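(2Z,6E)-hedycaryol synthase (Kitasatospora setae, PDB 4MC3) catalyses the magnesium-dependent 1,11-cyclization of (2E,6E)-farnesyl diphosphate, with water, to (2Z,6E)-hedycaryol and diphosphate. Local coordinates at residues Y171-W185 with R210-D222. Sequence-based numbering, arbitrary orientation.
Sequences YLDRRMYSVGMPWLW and RRAGALHIALVND. With 28U ((3R,6E)-3,7,11-trimethyldodeca-1,6,10-trien-3-ol), chain B.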
loop_
_atom_site.group_PDB
_atom_site.type_symbol
_atom_site.label_atom_id
_atom_site.label_comp_id
_atom_site.label_asym_id
_atom_site.label_seq_id
_atom_site.Cartn_x
_atom_site.Cartn_y
_atom_site.Cartn_z
ATOM N N TYR A 171 1.572 -11.208 -12.382
ATOM C CA TYR A 171 0.514 -10.574 -11.571
ATOM C C TYR A 171 1.049 -10.208 -10.202
ATOM O O TYR A 171 0.864 -9.062 -9.727
ATOM C CB TYR A 171 -0.744 -11.437 -11.476
ATOM C CG TYR A 171 -1.762 -10.932 -10.440
ATOM C CD1 TYR A 171 -2.526 -9.819 -10.675
ATOM C CD2 TYR A 171 -1.896 -11.551 -9.216
ATOM C CE1 TYR A 171 -3.427 -9.369 -9.746
ATOM C CE2 TYR A 171 -2.795 -11.115 -8.275
ATOM C CZ TYR A 171 -3.581 -10.019 -8.551
ATOM O OH TYR A 171 -4.472 -9.532 -7.623
ATOM N N LEU A 172 1.720 -11.139 -9.510
ATOM C CA LEU A 172 2.177 -10.807 -8.154
ATOM C C LEU A 172 3.227 -9.681 -8.161
ATOM O O LEU A 172 3.296 -8.856 -7.254
ATOM C CB LEU A 172 2.728 -12.034 -7.399
ATOM C CG LEU A 172 1.778 -13.205 -7.192
ATOM C CD1 LEU A 172 2.479 -14.365 -6.457
ATOM C CD2 LEU A 172 0.578 -12.748 -6.409
ATOM N N ASP A 173 4.039 -9.644 -9.194
ATOM C CA ASP A 173 5.083 -8.633 -9.310
ATOM C C ASP A 173 4.438 -7.252 -9.368
ATOM O O ASP A 173 5.006 -6.303 -8.789
ATOM C CB ASP A 173 5.897 -8.837 -10.570
ATOM C CG ASP A 173 6.923 -9.958 -10.460
ATOM O OD1 ASP A 173 7.223 -10.427 -9.342
ATOM O OD2 ASP A 173 7.545 -10.277 -11.508
ATOM N N ARG A 174 3.323 -7.108 -10.049
ATOM C CA ARG A 174 2.583 -5.827 -10.121
ATOM C C ARG A 174 1.639 -5.597 -8.934
ATOM O O ARG A 174 1.493 -4.433 -8.436
ATOM C CB ARG A 174 1.902 -5.612 -11.442
ATOM C CG ARG A 174 0.684 -6.393 -11.672
ATOM C CD ARG A 174 0.058 -5.922 -13.005
ATOM N NE ARG A 174 -1.005 -6.833 -13.313
ATOM C CZ ARG A 174 -0.827 -8.001 -13.957
ATOM N NH1 ARG A 174 -1.859 -8.789 -14.161
ATOM N NH2 ARG A 174 0.375 -8.372 -14.395
ATOM N N ARG A 175 1.074 -6.680 -8.398
ATOM C CA ARG A 175 0.138 -6.600 -7.303
ATOM C C ARG A 175 0.796 -6.053 -6.027
ATOM O O ARG A 175 0.141 -5.378 -5.219
ATOM C CB ARG A 175 -0.506 -7.966 -7.024
ATOM C CG ARG A 175 -1.621 -7.932 -6.049
ATOM C CD ARG A 175 -2.777 -7.097 -6.492
ATOM N NE ARG A 175 -3.915 -7.283 -5.615
ATOM C CZ ARG A 175 -4.524 -6.313 -4.946
ATOM N NH1 ARG A 175 -4.150 -5.026 -5.067
ATOM N NH2 ARG A 175 -5.496 -6.640 -4.149
ATOM N N MET A 176 2.071 -6.365 -5.802
ATOM C CA MET A 176 2.766 -5.828 -4.619
ATOM C C MET A 176 2.787 -4.301 -4.665
ATOM O O MET A 176 2.838 -3.688 -3.614
ATOM C CB MET A 176 4.145 -6.383 -4.372
ATOM C CG MET A 176 5.181 -6.037 -5.336
ATOM S SD MET A 176 6.887 -6.272 -4.641
ATOM C CE MET A 176 7.213 -5.004 -3.433
ATOM N N TYR A 177 2.778 -3.717 -5.851
ATOM C CA TYR A 177 2.668 -2.217 -5.980
ATOM C C TYR A 177 1.219 -1.720 -6.058
ATOM O O TYR A 177 0.909 -0.651 -5.508
ATOM C CB TYR A 177 3.491 -1.745 -7.152
ATOM C CG TYR A 177 4.944 -2.051 -6.946
ATOM C CD1 TYR A 177 5.705 -1.405 -5.974
ATOM C CD2 TYR A 177 5.578 -3.034 -7.709
ATOM C CE1 TYR A 177 7.040 -1.732 -5.779
ATOM C CE2 TYR A 177 6.898 -3.358 -7.503
ATOM C CZ TYR A 177 7.617 -2.716 -6.528
ATOM O OH TYR A 177 8.952 -3.007 -6.323
ATOM N N SER A 178 0.300 -2.401 -6.752
ATOM C CA SER A 178 -1.091 -1.942 -6.882
ATOM C C SER A 178 -1.845 -1.929 -5.558
ATOM O O SER A 178 -2.773 -1.136 -5.393
ATOM C CB SER A 178 -1.870 -2.702 -7.950
ATOM O OG SER A 178 -2.211 -4.025 -7.498
ATOM N N VAL A 179 -1.467 -2.781 -4.595
ATOM C CA VAL A 179 -2.075 -2.755 -3.266
ATOM C C VAL A 179 -1.671 -1.492 -2.502
ATOM O O VAL A 179 -2.253 -1.202 -1.475
ATOM C CB VAL A 179 -1.727 -4.082 -2.515
ATOM C CG1 VAL A 179 -0.278 -4.146 -2.081
ATOM C CG2 VAL A 179 -2.664 -4.313 -1.353
ATOM N N GLY A 180 -0.624 -0.823 -2.949
ATOM C CA GLY A 180 -0.223 0.465 -2.361
ATOM C C GLY A 180 0.658 0.430 -1.153
ATOM O O GLY A 180 1.256 1.451 -0.760
ATOM N N MET A 181 0.773 -0.756 -0.565
ATOM C CA MET A 181 1.580 -0.959 0.632
ATOM C C MET A 181 2.932 -0.251 0.588
ATOM O O MET A 181 3.264 0.511 1.495
ATOM C CB MET A 181 1.785 -2.455 0.886
ATOM C CG MET A 181 0.733 -3.080 1.789
ATOM S SD MET A 181 0.156 -1.952 3.071
ATOM C CE MET A 181 -1.554 -1.733 2.584
ATOM N N PRO A 182 3.718 -0.505 -0.456
ATOM C CA PRO A 182 5.094 0.038 -0.504
ATOM C C PRO A 182 5.155 1.563 -0.224
ATOM O O PRO A 182 5.961 1.995 0.619
ATOM C CB PRO A 182 5.572 -0.348 -1.881
ATOM C CG PRO A 182 4.901 -1.672 -2.090
ATOM C CD PRO A 182 3.494 -1.400 -1.613
ATOM N N TRP A 183 4.345 2.364 -0.894
ATOM C CA TRP A 183 4.361 3.802 -0.615
ATOM C C TRP A 183 3.705 4.173 0.688
ATOM O O TRP A 183 4.114 5.115 1.389
ATOM C CB TRP A 183 3.822 4.646 -1.777
ATOM C CG TRP A 183 2.417 4.486 -2.142
ATOM C CD1 TRP A 183 1.944 3.732 -3.149
ATOM C CD2 TRP A 183 1.299 5.117 -1.542
ATOM N NE1 TRP A 183 0.578 3.836 -3.212
ATOM C CE2 TRP A 183 0.154 4.672 -2.210
ATOM C CE3 TRP A 183 1.146 6.014 -0.447
ATOM C CZ2 TRP A 183 -1.131 5.118 -1.868
ATOM C CZ3 TRP A 183 -0.159 6.440 -0.130
ATOM C CH2 TRP A 183 -1.253 5.982 -0.817
ATOM N N LEU A 184 2.684 3.394 1.101
ATOM C CA LEU A 184 2.094 3.609 2.407
ATOM C C LEU A 184 3.090 3.474 3.510
ATOM O O LEU A 184 3.202 4.269 4.458
ATOM C CB LEU A 184 0.857 2.694 2.636
ATOM C CG LEU A 184 -0.308 3.048 1.745
ATOM C CD1 LEU A 184 -1.317 1.897 1.689
ATOM C CD2 LEU A 184 -1.061 4.266 2.292
ATOM N N TRP A 185 3.857 2.392 3.476
ATOM C CA TRP A 185 4.901 2.105 4.474
ATOM C C TRP A 185 6.030 3.136 4.389
ATOM O O TRP A 185 6.547 3.520 5.440
ATOM C CB TRP A 185 5.464 0.720 4.380
ATOM C CG TRP A 185 4.429 -0.341 4.845
ATOM C CD1 TRP A 185 3.489 -0.208 5.807
ATOM C CD2 TRP A 185 4.254 -1.671 4.295
ATOM N NE1 TRP A 185 2.763 -1.384 5.933
ATOM C CE2 TRP A 185 3.192 -2.277 4.980
ATOM C CE3 TRP A 185 4.877 -2.366 3.270
ATOM C CZ2 TRP A 185 2.753 -3.601 4.686
ATOM C CZ3 TRP A 185 4.475 -3.695 2.996
ATOM C CH2 TRP A 185 3.418 -4.270 3.695
ATOM N N ARG A 210 8.998 -6.381 2.727
ATOM C CA ARG A 210 8.079 -5.451 2.054
ATOM C C ARG A 210 7.246 -6.238 1.009
ATOM O O ARG A 210 6.032 -6.103 0.952
ATOM C CB ARG A 210 8.874 -4.328 1.371
ATOM C CG ARG A 210 8.094 -3.304 0.558
ATOM C CD ARG A 210 8.947 -2.237 -0.120
ATOM N NE ARG A 210 9.658 -1.488 0.901
ATOM C CZ ARG A 210 10.989 -1.515 1.148
ATOM N NH1 ARG A 210 11.835 -2.162 0.396
ATOM N NH2 ARG A 210 11.453 -0.821 2.185
ATOM N N ARG A 211 7.889 -7.045 0.186
ATOM C CA ARG A 211 7.179 -7.813 -0.828
ATOM C C ARG A 211 6.226 -8.808 -0.224
ATOM O O ARG A 211 5.034 -8.877 -0.616
ATOM C CB ARG A 211 8.163 -8.515 -1.785
ATOM C CG ARG A 211 7.425 -9.476 -2.734
ATOM C CD ARG A 211 8.392 -10.127 -3.714
ATOM N NE ARG A 211 7.702 -11.204 -4.409
ATOM C CZ ARG A 211 7.270 -11.201 -5.667
ATOM N NH1 ARG A 211 7.449 -10.177 -6.469
ATOM N NH2 ARG A 211 6.675 -12.300 -6.115
ATOM N N ALA A 212 6.678 -9.591 0.752
ATOM C CA ALA A 212 5.823 -10.594 1.340
ATOM C C ALA A 212 4.676 -10.011 2.100
ATOM O O ALA A 212 3.536 -10.533 2.051
ATOM C CB ALA A 212 6.632 -11.530 2.224
ATOM N N GLY A 213 4.919 -8.926 2.846
ATOM C CA GLY A 213 3.852 -8.294 3.565
ATOM C C GLY A 213 2.814 -7.730 2.610
ATOM O O GLY A 213 1.586 -7.866 2.820
ATOM N N ALA A 214 3.298 -7.072 1.545
ATOM C CA ALA A 214 2.395 -6.462 0.544
ATOM C C ALA A 214 1.556 -7.572 -0.111
ATOM O O ALA A 214 0.352 -7.385 -0.335
ATOM C CB ALA A 214 3.134 -5.647 -0.500
ATOM N N LEU A 215 2.172 -8.703 -0.411
ATOM C CA LEU A 215 1.482 -9.795 -1.072
ATOM C C LEU A 215 0.530 -10.522 -0.135
ATOM O O LEU A 215 -0.552 -10.928 -0.571
ATOM C CB LEU A 215 2.443 -10.765 -1.740
ATOM C CG LEU A 215 3.121 -10.198 -3.008
ATOM C CD1 LEU A 215 4.076 -11.251 -3.568
ATOM C CD2 LEU A 215 2.149 -9.656 -4.096
ATOM N N HIS A 216 0.865 -10.645 1.135
ATOM C CA HIS A 216 -0.089 -11.244 2.084
ATOM C C HIS A 216 -1.396 -10.453 2.102
ATOM O O HIS A 216 -2.499 -10.982 1.916
ATOM C CB HIS A 216 0.495 -11.280 3.473
ATOM C CG HIS A 216 -0.370 -11.951 4.487
ATOM N ND1 HIS A 216 -1.475 -11.352 5.042
ATOM C CD2 HIS A 216 -0.293 -13.194 5.037
ATOM C CE1 HIS A 216 -2.032 -12.191 5.919
ATOM N NE2 HIS A 216 -1.331 -13.306 5.937
ATOM N N ILE A 217 -1.272 -9.119 2.253
ATOM C CA ILE A 217 -2.366 -8.205 2.301
ATOM C C ILE A 217 -3.141 -8.262 1.017
ATOM O O ILE A 217 -4.384 -8.267 1.011
ATOM C CB ILE A 217 -1.819 -6.787 2.632
ATOM C CG1 ILE A 217 -1.270 -6.769 4.067
ATOM C CG2 ILE A 217 -2.844 -5.729 2.419
ATOM C CD1 ILE A 217 -0.394 -5.577 4.398
ATOM N N ALA A 218 -2.446 -8.190 -0.116
ATOM C CA ALA A 218 -3.122 -8.186 -1.414
ATOM C C ALA A 218 -3.846 -9.460 -1.729
ATOM O O ALA A 218 -4.966 -9.407 -2.297
ATOM C CB ALA A 218 -2.155 -7.898 -2.526
ATOM N N LEU A 219 -3.258 -10.597 -1.372
ATOM C CA LEU A 219 -3.863 -11.880 -1.681
ATOM C C LEU A 219 -5.103 -12.108 -0.798
ATOM O O LEU A 219 -6.111 -12.669 -1.261
ATOM C CB LEU A 219 -2.861 -13.007 -1.511
ATOM C CG LEU A 219 -1.788 -13.058 -2.586
ATOM C CD1 LEU A 219 -0.640 -13.929 -2.184
ATOM C CD2 LEU A 219 -2.358 -13.502 -3.923
ATOM N N VAL A 220 -5.025 -11.673 0.461
ATOM C CA VAL A 220 -6.216 -11.733 1.326
ATOM C C VAL A 220 -7.301 -10.848 0.704
ATOM O O VAL A 220 -8.468 -11.274 0.598
ATOM C CB VAL A 220 -5.869 -11.334 2.778
ATOM C CG1 VAL A 220 -7.131 -11.030 3.595
ATOM C CG2 VAL A 220 -5.012 -12.418 3.376
ATOM N N ASN A 221 -6.950 -9.625 0.291
ATOM C CA ASN A 221 -7.865 -8.714 -0.439
ATOM C C ASN A 221 -8.487 -9.425 -1.649
ATOM O O ASN A 221 -9.685 -9.340 -1.842
ATOM C CB ASN A 221 -7.193 -7.383 -0.825
ATOM C CG ASN A 221 -8.073 -6.466 -1.670
ATOM O OD1 ASN A 221 -8.155 -6.617 -2.893
ATOM N ND2 ASN A 221 -8.695 -5.471 -1.033
ATOM N N ASP A 222 -7.693 -10.162 -2.418
ATOM C CA ASP A 222 -8.178 -10.831 -3.618
ATOM C C ASP A 222 -9.274 -11.841 -3.240
ATOM O O ASP A 222 -10.288 -11.953 -3.928
ATOM C CB ASP A 222 -7.050 -11.551 -4.373
ATOM C CG ASP A 222 -6.154 -10.644 -5.165
ATOM O OD1 ASP A 222 -6.276 -9.407 -5.128
ATOM O OD2 ASP A 222 -5.263 -11.205 -5.871
HETATM C C4 28U B . -5.218 -3.075 1.810
HETATM C C5 28U B . -6.337 -0.805 1.893
HETATM C C6 28U B . -5.378 0.310 2.264
HETATM C C7 28U B . -5.472 1.701 1.706
HETATM C C8 28U B . -6.088 2.135 0.573
HETATM C C10 28U B . -6.990 1.309 -0.309
HETATM C C13 28U B . -5.582 1.535 -3.193
HETATM C C15 28U B . -6.073 0.163 -3.615
HETATM O O16 28U B . -6.926 -2.563 0.254
HETATM C C3 28U B . -5.809 -1.941 0.935
HETATM C C2 28U B . -4.738 -1.511 -0.081
HETATM C C1 28U B . -5.023 -0.563 -1.011
HETATM C C9 28U B . -5.471 3.257 -0.244
HETATM C C11 28U B . -4.343 2.742 -1.198
HETATM C C12 28U B . -4.601 1.658 -2.257
HETATM C C14 28U B . -6.585 2.615 -3.559
HETATM O O HOH W 1 6.043 -13.363 -8.695
HETATM O O HOH W 2 7.909 0.312 1.941
#
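R175 and D222 meet side-on in a salt bridge in which the guanidinium and carboxylate planes lie 9° apart: NE and NH2 of R175 both grip OD1 of D222, NH2 at 3.0 Å, approaching from the same face of the carboxylate. The other oxygen, OD2, takes the hydroxyl OH of Y171 on its syn side at 2.5 Å and also receives the backbone N of A238, so the carboxylate is held at both oxygens. CG of R175 stands anti to the backbone N (chi1 -172°) and the chain bends at chi2, laying the guanidinium over CB of A218, while NH1 bonds OG of S178 in its plane. A leucine in place of R175 would probably leave the D222 carboxylate without its positive mate and S178 OG without this donor. By similarity R175 probably binds the substrate, consistent with contacting its diphosphate as in class I terpene synthases, and N221, whose ND2 bonds H310, a magnesium ion. Near the exposed D173, NH1 of R211 reaches OD1 of D173 at 2.9 Å, and a water bridges the pair.

Apolar side chains make up much of the remainder. CD2 of L215 lies 3.8 Å from CB of M176, and CB of A214 meets CB of M181 at 3.7 Å. The W185 indole is a knob among R210, G213, A214 and I217, its edge turned to the backbone of R210, G213 and A214, with CH2 3.5 Å from N of A214. V179, M181 and I217 also line the nerolidol pocket.

Residues 210-222 cross residues 171-178 at 90°, and helix 204-225 spans the break at G180 into helix 181-188 and is backed by helices 250-282 and 286-309.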